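Local coordinates for isoprenyl transferase (PDB 2D2R), which probably condenses isopentenyl diphosphate with an allylic diphosphate, with magnesium as cofactor, to build the undecaprenyl diphosphate chain, at residues A20-G25 against L189-G194; G27-L32 against P215-D220. All blocks are in the same frame, centred on the assembly; numbering follows the deposited sequence.

Interaction 1: residues A20-G25 against L189-G194; sequences AIIMDG and LLRTGG
Asp24 and Arg191 face each other just past the C-terminal ends of two parallel strands, 20-22 and 189-191, where this fold carries its active site. Asp24 OD2 meets the guanidinium edge in its plane, although the carboxylate plane stands 82° from it, and the salt bridge from NH2 to OD2 is weak at 3.4 Å. A water makes the tighter link: it donates to Asp24 OD2 and to the carbonyl O of Thr192 and accepts from Arg191 NE, 2.8 Å away. Asp24 CG stands anti to its own backbone nitrogen (chi1 -163°), which swings the carboxylate over to the arginine. By similarity Asp24 is an active-site residue and magnesium ligand, and Arg191 binds substrate.

Ile22 lays CG2 over one face of the guanidinium, 3.7 Å from NE, while the arginine chain runs extended beneath it; Arg191 NH1 is held from beyond by Arg197 O and Ser199 OG. Behind this polar end the strands are laced by Leu190 N to Ala20 O and Ile22 N to Leu190 O, both 2.8 Å, and by Thr192 N to Ile22 O. Thr192 extends the lacing with its side chain, OG1 donating to Asp24 O at 3.0 Å in the carbonyl plane, on a lone pair. Gly193, with no side chain, lets its backbone lie close to that of Asp24 and Gly25. Ala20, Ile22 and Leu189 share one sheet face with Arg191, where Ile22 and Leu189 meet Phe201; Ile21 and Leu190 lie side by side on the other. Strand 62-66 flanks 18-22, and strand 210-213 flanks 188-191, placing the pair inside the six-stranded parallel sheet.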
ATOM      1  N   ALA A  20      10.795   5.729   3.622  1.00 26.11           N
ATOM      2  CA  ALA A  20       9.861   5.488   4.727  1.00 25.16           C
ATOM      3  C   ALA A  20      10.211   4.135   5.311  1.00 25.92           C
ATOM      4  O   ALA A  20      10.531   3.191   4.580  1.00 23.90           O
ATOM      5  CB  ALA A  20       8.412   5.467   4.203  1.00 26.72           C
ATOM      6  N   ILE A  21      10.157   4.015   6.626  1.00 24.77           N
ATOM      7  CA  ILE A  21      10.529   2.747   7.173  1.00 24.89           C
ATOM      8  C   ILE A  21       9.599   2.218   8.229  1.00 23.69           C
ATOM      9  O   ILE A  21       9.196   2.960   9.118  1.00 24.41           O
ATOM     10  CB  ILE A  21      11.964   2.793   7.802  1.00 26.83           C
ATOM     11  CG1 ILE A  21      13.011   3.270   6.773  1.00 26.71           C
ATOM     12  CG2 ILE A  21      12.290   1.400   8.307  1.00 26.88           C
ATOM     13  CD1 ILE A  21      14.449   3.406   7.359  1.00 28.94           C
ATOM     14  N   ILE A  22       9.223   0.933   8.106  1.00 24.59           N
ATOM     15  CA  ILE A  22       8.414   0.281   9.153  1.00 24.88           C
ATOM     16  C   ILE A  22       9.561  -0.396   9.967  1.00 27.55           C
ATOM     17  O   ILE A  22      10.234  -1.313   9.498  1.00 24.64           O
ATOM     18  CB  ILE A  22       7.430  -0.775   8.523  1.00 26.32           C
ATOM     19  CG1 ILE A  22       6.329   0.009   7.767  1.00 25.42           C
ATOM     20  CG2 ILE A  22       6.813  -1.676   9.613  1.00 27.26           C
ATOM     21  CD1 ILE A  22       5.585  -0.771   6.743  1.00 27.65           C
ATOM     22  N   MET A  23       9.808   0.120  11.167  1.00 31.01           N
ATOM     23  CA  MET A  23      10.897  -0.380  11.998  1.00 34.13           C
ATOM     24  C   MET A  23      10.418  -1.569  12.817  1.00 36.33           C
ATOM     25  O   MET A  23      10.054  -1.432  13.977  1.00 39.41           O
ATOM     26  CB  MET A  23      11.367   0.739  12.926  1.00 34.63           C
ATOM     27  CG  MET A  23      11.616   2.034  12.204  1.00 35.40           C
ATOM     28  SD  MET A  23      12.015   3.386  13.366  1.00 37.34           S
ATOM     29  CE  MET A  23      10.349   3.610  14.164  1.00 33.65           C
ATOM     30  N   ASP A  24      10.420  -2.744  12.238  1.00 35.14           N
ATOM     31  CA  ASP A  24       9.942  -3.884  12.976  1.00 36.47           C
ATOM     32  C   ASP A  24      11.093  -4.784  13.506  1.00 37.61           C
ATOM     33  O   ASP A  24      12.231  -4.703  13.037  1.00 35.57           O
ATOM     34  CB  ASP A  24       8.986  -4.657  12.060  1.00 35.59           C
ATOM     35  CG  ASP A  24       8.108  -5.632  12.808  1.00 36.94           C
ATOM     36  OD1 ASP A  24       7.722  -5.314  13.967  1.00 38.51           O
ATOM     37  OD2 ASP A  24       7.793  -6.717  12.236  1.00 37.31           O
ATOM     38  N   GLY A  25      10.780  -5.630  14.490  1.00 40.17           N
ATOM     39  CA  GLY A  25      11.782  -6.538  15.060  1.00 43.64           C
ATOM     40  C   GLY A  25      12.385  -6.190  16.430  1.00 45.91           C
ATOM     41  O   GLY A  25      13.240  -6.916  16.912  1.00 46.04           O
ATOM     42  N   LEU A 189       9.764   2.290   0.272  1.00 22.50           N
ATOM     43  CA  LEU A 189       9.148   1.946   1.566  1.00 22.52           C
ATOM     44  C   LEU A 189       9.830   0.670   2.016  1.00 23.91           C
ATOM     45  O   LEU A 189       9.785  -0.360   1.344  1.00 20.86           O
ATOM     46  CB  LEU A 189       7.623   1.716   1.409  1.00 23.28           C
ATOM     47  CG  LEU A 189       6.953   1.172   2.673  1.00 25.50           C
ATOM     48  CD1 LEU A 189       7.136   2.189   3.827  1.00 26.49           C
ATOM     49  CD2 LEU A 189       5.492   0.960   2.433  1.00 26.59           C
ATOM     50  N   LEU A 190      10.542   0.760   3.129  1.00 21.66           N
ATOM     51  CA  LEU A 190      11.285  -0.388   3.633  1.00 22.23           C
ATOM     52  C   LEU A 190      10.683  -0.934   4.879  1.00 22.69           C
ATOM     53  O   LEU A 190      10.246  -0.158   5.722  1.00 23.91           O
ATOM     54  CB  LEU A 190      12.715   0.044   3.991  1.00 23.35           C
ATOM     55  CG  LEU A 190      13.566  -0.904   4.814  1.00 25.04           C
ATOM     56  CD1 LEU A 190      13.962  -2.082   3.900  1.00 22.88           C
ATOM     57  CD2 LEU A 190      14.876  -0.097   5.313  1.00 25.09           C
ATOM     58  N   ARG A 191      10.641  -2.256   4.996  1.00 23.69           N
ATOM     59  CA  ARG A 191      10.142  -2.875   6.233  1.00 23.29           C
ATOM     60  C   ARG A 191      11.178  -3.878   6.738  1.00 24.40           C
ATOM     61  O   ARG A 191      11.579  -4.811   6.030  1.00 22.85           O
ATOM     62  CB  ARG A 191       8.780  -3.585   6.048  1.00 23.80           C
ATOM     63  CG  ARG A 191       8.339  -4.318   7.304  1.00 24.19           C
ATOM     64  CD  ARG A 191       6.867  -4.653   7.354  1.00 23.07           C
ATOM     65  NE  ARG A 191       6.529  -5.262   8.629  1.00 22.90           N
ATOM     66  CZ  ARG A 191       5.304  -5.330   9.113  1.00 25.30           C
ATOM     67  NH1 ARG A 191       4.290  -4.833   8.374  1.00 24.31           N
ATOM     68  NH2 ARG A 191       5.097  -5.794  10.361  1.00 25.02           N
ATOM     69  N   THR A 192      11.644  -3.649   7.979  1.00 25.16           N
ATOM     70  CA  THR A 192      12.613  -4.532   8.583  1.00 25.81           C
ATOM     71  C   THR A 192      11.847  -5.589   9.399  1.00 28.40           C
ATOM     72  O   THR A 192      10.601  -5.539   9.501  1.00 27.85           O
ATOM     73  CB  THR A 192      13.560  -3.696   9.544  1.00 26.73           C
ATOM     74  OG1 THR A 192      12.766  -3.140  10.586  1.00 27.22           O
ATOM     75  CG2 THR A 192      14.236  -2.537   8.760  1.00 25.52           C
ATOM     76  N   GLY A 193      12.577  -6.569   9.935  1.00 27.82           N
ATOM     77  CA  GLY A 193      11.963  -7.591  10.754  1.00 27.71           C
ATOM     78  C   GLY A 193      11.356  -8.819  10.114  1.00 28.55           C
ATOM     79  O   GLY A 193      10.764  -9.631  10.807  1.00 29.24           O
ATOM     80  N   GLY A 194      11.431  -8.963   8.806  1.00 28.30           N
ATOM     81  CA  GLY A 194      10.930 -10.216   8.261  1.00 28.04           C
ATOM     82  C   GLY A 194       9.526 -10.318   7.667  1.00 30.06           C
ATOM     83  O   GLY A 194       9.299 -11.167   6.802  1.00 28.99           O
TER
HETATM   84  O   HOH W   1       8.365  -7.068   9.816  1.00 29.21           O

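Interaction 2: residues G27-L32 against P215-D220; sequences GRWAKL and PILWPD
Leu217 packs on Trp29 where the loop that follows strand 210-213 passes the short helix 26-31, a surface contact beside the substrate site of the cis-prenyltransferase fold. Its CD1 presses on the backbone and root of the tryptophan, 3.3 Å from Trp29 CA, while the other branch, CD2, meets Arg28 NH1 at 3.5 Å, the two side chains crossing at about a right angle. Gly27, Arg28 and Trp29 are substrate-binding residues by similarity, so the leucine packs directly against two of them.

A 3-10 turn then starts at Trp218, whose NE1 is bonded to Gly44 O in helix 37-56. Next comes Pro219, which sets CB over the face of the indole, 3.6 Å from the centroid of the five-membered ring and 16° off its normal, a CH-pi contact. Trp29 CG points anti to the backbone nitrogen (chi1 166°), bringing that face round to the proline; Tyr39 also meets the indole ring.

Asp220 completes the turn, its carboxylate plane inclined 72° to the indole. Trp29 NE1 gives OD1 a short but badly bent, weak hydrogen bond, 2.7 Å with an angle of only 122° at the hydrogen.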
ATOM      1  N   GLY A  27      11.101  -5.796  19.963  1.00 54.88           N
ATOM      2  CA  GLY A  27      10.832  -6.695  21.064  1.00 58.23           C
ATOM      3  C   GLY A  27      11.339  -8.083  20.760  1.00 59.90           C
ATOM      4  O   GLY A  27      11.812  -8.798  21.630  1.00 59.86           O
ATOM      5  N   ARG A  28      11.250  -8.463  19.499  1.00 61.58           N
ATOM      6  CA  ARG A  28      11.679  -9.776  19.088  1.00 63.22           C
ATOM      7  C   ARG A  28      13.207  -9.939  19.177  1.00 64.68           C
ATOM      8  O   ARG A  28      13.706 -11.023  19.479  1.00 64.59           O
ATOM      9  CB  ARG A  28      11.191  -9.999  17.673  1.00 63.73           C
ATOM     10  CG  ARG A  28      11.174 -11.411  17.248  1.00 64.10           C
ATOM     11  CD  ARG A  28      10.666 -11.480  15.854  1.00 65.35           C
ATOM     12  NE  ARG A  28      11.107 -12.726  15.263  1.00 66.97           N
ATOM     13  CZ  ARG A  28      11.525 -12.840  14.012  1.00 67.54           C
ATOM     14  NH1 ARG A  28      11.550 -11.770  13.220  1.00 66.83           N
ATOM     15  NH2 ARG A  28      11.928 -14.022  13.564  1.00 68.27           N
ATOM     16  N   TRP A  29      13.937  -8.857  18.909  1.00 65.89           N
ATOM     17  CA  TRP A  29      15.402  -8.846  18.953  1.00 67.31           C
ATOM     18  C   TRP A  29      15.846  -9.015  20.399  1.00 68.64           C
ATOM     19  O   TRP A  29      16.914  -9.548  20.690  1.00 68.50           O
ATOM     20  CB  TRP A  29      15.920  -7.518  18.401  1.00 66.51           C
ATOM     21  CG  TRP A  29      17.350  -7.234  18.688  1.00 66.47           C
ATOM     22  CD1 TRP A  29      18.426  -7.589  17.936  1.00 66.47           C
ATOM     23  CD2 TRP A  29      17.865  -6.493  19.803  1.00 66.96           C
ATOM     24  NE1 TRP A  29      19.588  -7.107  18.500  1.00 66.67           N
ATOM     25  CE2 TRP A  29      19.271  -6.431  19.651  1.00 67.22           C
ATOM     26  CE3 TRP A  29      17.274  -5.876  20.916  1.00 66.79           C
ATOM     27  CZ2 TRP A  29      20.101  -5.770  20.573  1.00 67.09           C
ATOM     28  CZ3 TRP A  29      18.099  -5.220  21.833  1.00 67.24           C
ATOM     29  CH2 TRP A  29      19.500  -5.175  21.652  1.00 66.64           C
ATOM     30  N   ALA A  30      14.999  -8.545  21.296  1.00 70.25           N
ATOM     31  CA  ALA A  30      15.264  -8.631  22.712  1.00 72.75           C
ATOM     32  C   ALA A  30      14.958 -10.036  23.193  1.00 74.18           C
ATOM     33  O   ALA A  30      15.554 -10.507  24.156  1.00 74.06           O
ATOM     34  CB  ALA A  30      14.406  -7.616  23.468  1.00 72.74           C
ATOM     35  N   LYS A  31      14.042 -10.709  22.508  1.00 76.16           N
ATOM     36  CA  LYS A  31      13.652 -12.057  22.889  1.00 78.42           C
ATOM     37  C   LYS A  31      14.727 -13.084  22.590  1.00 80.09           C
ATOM     38  O   LYS A  31      14.926 -14.019  23.362  1.00 80.57           O
ATOM     39  CB  LYS A  31      12.345 -12.457  22.186  1.00 78.91           C
ATOM     40  CG  LYS A  31      11.855 -13.896  22.481  1.00 79.47           C
ATOM     41  CD  LYS A  31      12.182 -14.869  21.341  1.00 79.34           C
ATOM     42  CE  LYS A  31      11.349 -14.585  20.084  1.00 80.01           C
ATOM     43  NZ  LYS A  31       9.894 -14.867  20.288  1.00 79.61           N
ATOM     44  N   LEU A  32      15.424 -12.925  21.475  1.00 81.58           N
ATOM     45  CA  LEU A  32      16.450 -13.889  21.134  1.00 83.47           C
ATOM     46  C   LEU A  32      17.668 -13.720  22.030  1.00 84.86           C
ATOM     47  O   LEU A  32      18.519 -14.606  22.115  1.00 84.97           O
ATOM     48  CB  LEU A  32      16.805 -13.759  19.658  1.00 83.78           C
ATOM     49  CG  LEU A  32      15.569 -13.975  18.773  1.00 84.04           C
ATOM     50  CD1 LEU A  32      15.999 -14.248  17.339  1.00 83.99           C
ATOM     51  CD2 LEU A  32      14.747 -15.150  19.313  1.00 84.19           C
ATOM     52  N   PRO A 215      14.828  -9.273   6.662  1.00 32.47           N
ATOM     53  CA  PRO A 215      14.671 -10.049   7.893  1.00 33.02           C
ATOM     54  C   PRO A 215      15.449  -9.416   9.014  1.00 34.12           C
ATOM     55  O   PRO A 215      15.143  -9.626  10.202  1.00 34.79           O
ATOM     56  CB  PRO A 215      15.273 -11.393   7.531  1.00 33.29           C
ATOM     57  CG  PRO A 215      16.272 -11.043   6.604  1.00 34.30           C
ATOM     58  CD  PRO A 215      15.585 -10.052   5.689  1.00 33.57           C
ATOM     59  N   ILE A 216      16.454  -8.630   8.652  1.00 34.93           N
ATOM     60  CA  ILE A 216      17.253  -7.989   9.699  1.00 37.11           C
ATOM     61  C   ILE A 216      16.308  -7.294  10.672  1.00 37.37           C
ATOM     62  O   ILE A 216      15.415  -6.510  10.253  1.00 37.37           O
ATOM     63  CB  ILE A 216      18.204  -6.960   9.109  1.00 37.37           C
ATOM     64  CG1 ILE A 216      19.109  -7.650   8.072  1.00 37.91           C
ATOM     65  CG2 ILE A 216      19.006  -6.302  10.258  1.00 40.29           C
ATOM     66  CD1 ILE A 216      19.910  -6.693   7.225  1.00 37.08           C
ATOM     67  N   LEU A 217      16.471  -7.567  11.959  1.00 36.87           N
ATOM     68  CA  LEU A 217      15.615  -6.933  12.954  1.00 38.99           C
ATOM     69  C   LEU A 217      16.016  -5.467  13.050  1.00 39.80           C
ATOM     70  O   LEU A 217      17.178  -5.139  12.747  1.00 41.66           O
ATOM     71  CB  LEU A 217      15.763  -7.609  14.306  1.00 38.96           C
ATOM     72  CG  LEU A 217      15.354  -9.073  14.332  1.00 41.31           C
ATOM     73  CD1 LEU A 217      15.360  -9.581  15.773  1.00 40.76           C
ATOM     74  CD2 LEU A 217      13.945  -9.249  13.729  1.00 40.41           C
ATOM     75  N   TRP A 218      15.107  -4.591  13.489  1.00 38.11           N
ATOM     76  CA  TRP A 218      15.439  -3.170  13.533  1.00 39.28           C
ATOM     77  C   TRP A 218      16.670  -2.798  14.395  1.00 41.22           C
ATOM     78  O   TRP A 218      17.552  -2.074  13.930  1.00 41.02           O
ATOM     79  CB  TRP A 218      14.215  -2.334  13.961  1.00 37.72           C
ATOM     80  CG  TRP A 218      14.465  -0.811  14.015  1.00 36.37           C
ATOM     81  CD1 TRP A 218      14.417  -0.030  15.125  1.00 37.55           C
ATOM     82  CD2 TRP A 218      14.784   0.074  12.924  1.00 36.40           C
ATOM     83  NE1 TRP A 218      14.686   1.287  14.806  1.00 38.27           N
ATOM     84  CE2 TRP A 218      14.911   1.377  13.463  1.00 35.99           C
ATOM     85  CE3 TRP A 218      14.968  -0.108  11.542  1.00 35.93           C
ATOM     86  CZ2 TRP A 218      15.211   2.497  12.678  1.00 35.54           C
ATOM     87  CZ3 TRP A 218      15.268   1.015  10.753  1.00 35.64           C
ATOM     88  CH2 TRP A 218      15.385   2.297  11.328  1.00 35.58           C
ATOM     89  N   PRO A 219      16.739  -3.283  15.648  1.00 42.04           N
ATOM     90  CA  PRO A 219      17.905  -2.948  16.492  1.00 43.37           C
ATOM     91  C   PRO A 219      19.245  -3.393  15.909  1.00 43.66           C
ATOM     92  O   PRO A 219      20.286  -2.959  16.385  1.00 45.26           O
ATOM     93  CB  PRO A 219      17.593  -3.639  17.812  1.00 43.01           C
ATOM     94  CG  PRO A 219      16.093  -3.580  17.880  1.00 42.32           C
ATOM     95  CD  PRO A 219      15.711  -3.980  16.435  1.00 42.39           C
ATOM     96  N   ASP A 220      19.227  -4.263  14.903  1.00 43.45           N
ATOM     97  CA  ASP A 220      20.461  -4.738  14.265  1.00 43.91           C
ATOM     98  C   ASP A 220      20.738  -4.031  12.939  1.00 43.83           C
ATOM     99  O   ASP A 220      21.764  -4.274  12.298  1.00 43.35           O
ATOM    100  CB  ASP A 220      20.382  -6.242  13.975  1.00 45.75           C
ATOM    101  CG  ASP A 220      20.378  -7.076  15.227  1.00 47.67           C
ATOM    102  OD1 ASP A 220      21.020  -6.640  16.210  1.00 49.50           O
ATOM    103  OD2 ASP A 220      19.752  -8.163  15.243  1.00 47.00           O
TER

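How the interactions relate
From the N terminus, strand 18-22 leads through the turn at Met23 and Asp24 straight into helix 26-31, so the first halves of both contacts are consecutive. The chain then builds most of the remaining helices and strands before strand 188-191 returns to close interaction 1 over a loop of 163 residues. After strand 210-213 it reaches 215-220 and closes interaction 2, over 182. The two closures therefore cross rather than nest. Segment 215-220 ties back to both segments of interaction 1 by probable backbone bonds, Ile216 O to Gly193 N and Trp218 N to Asp24 O. These fasten it to the strand ends, and interaction 2 links it onward to helix 26-31, which by similarity binds substrate.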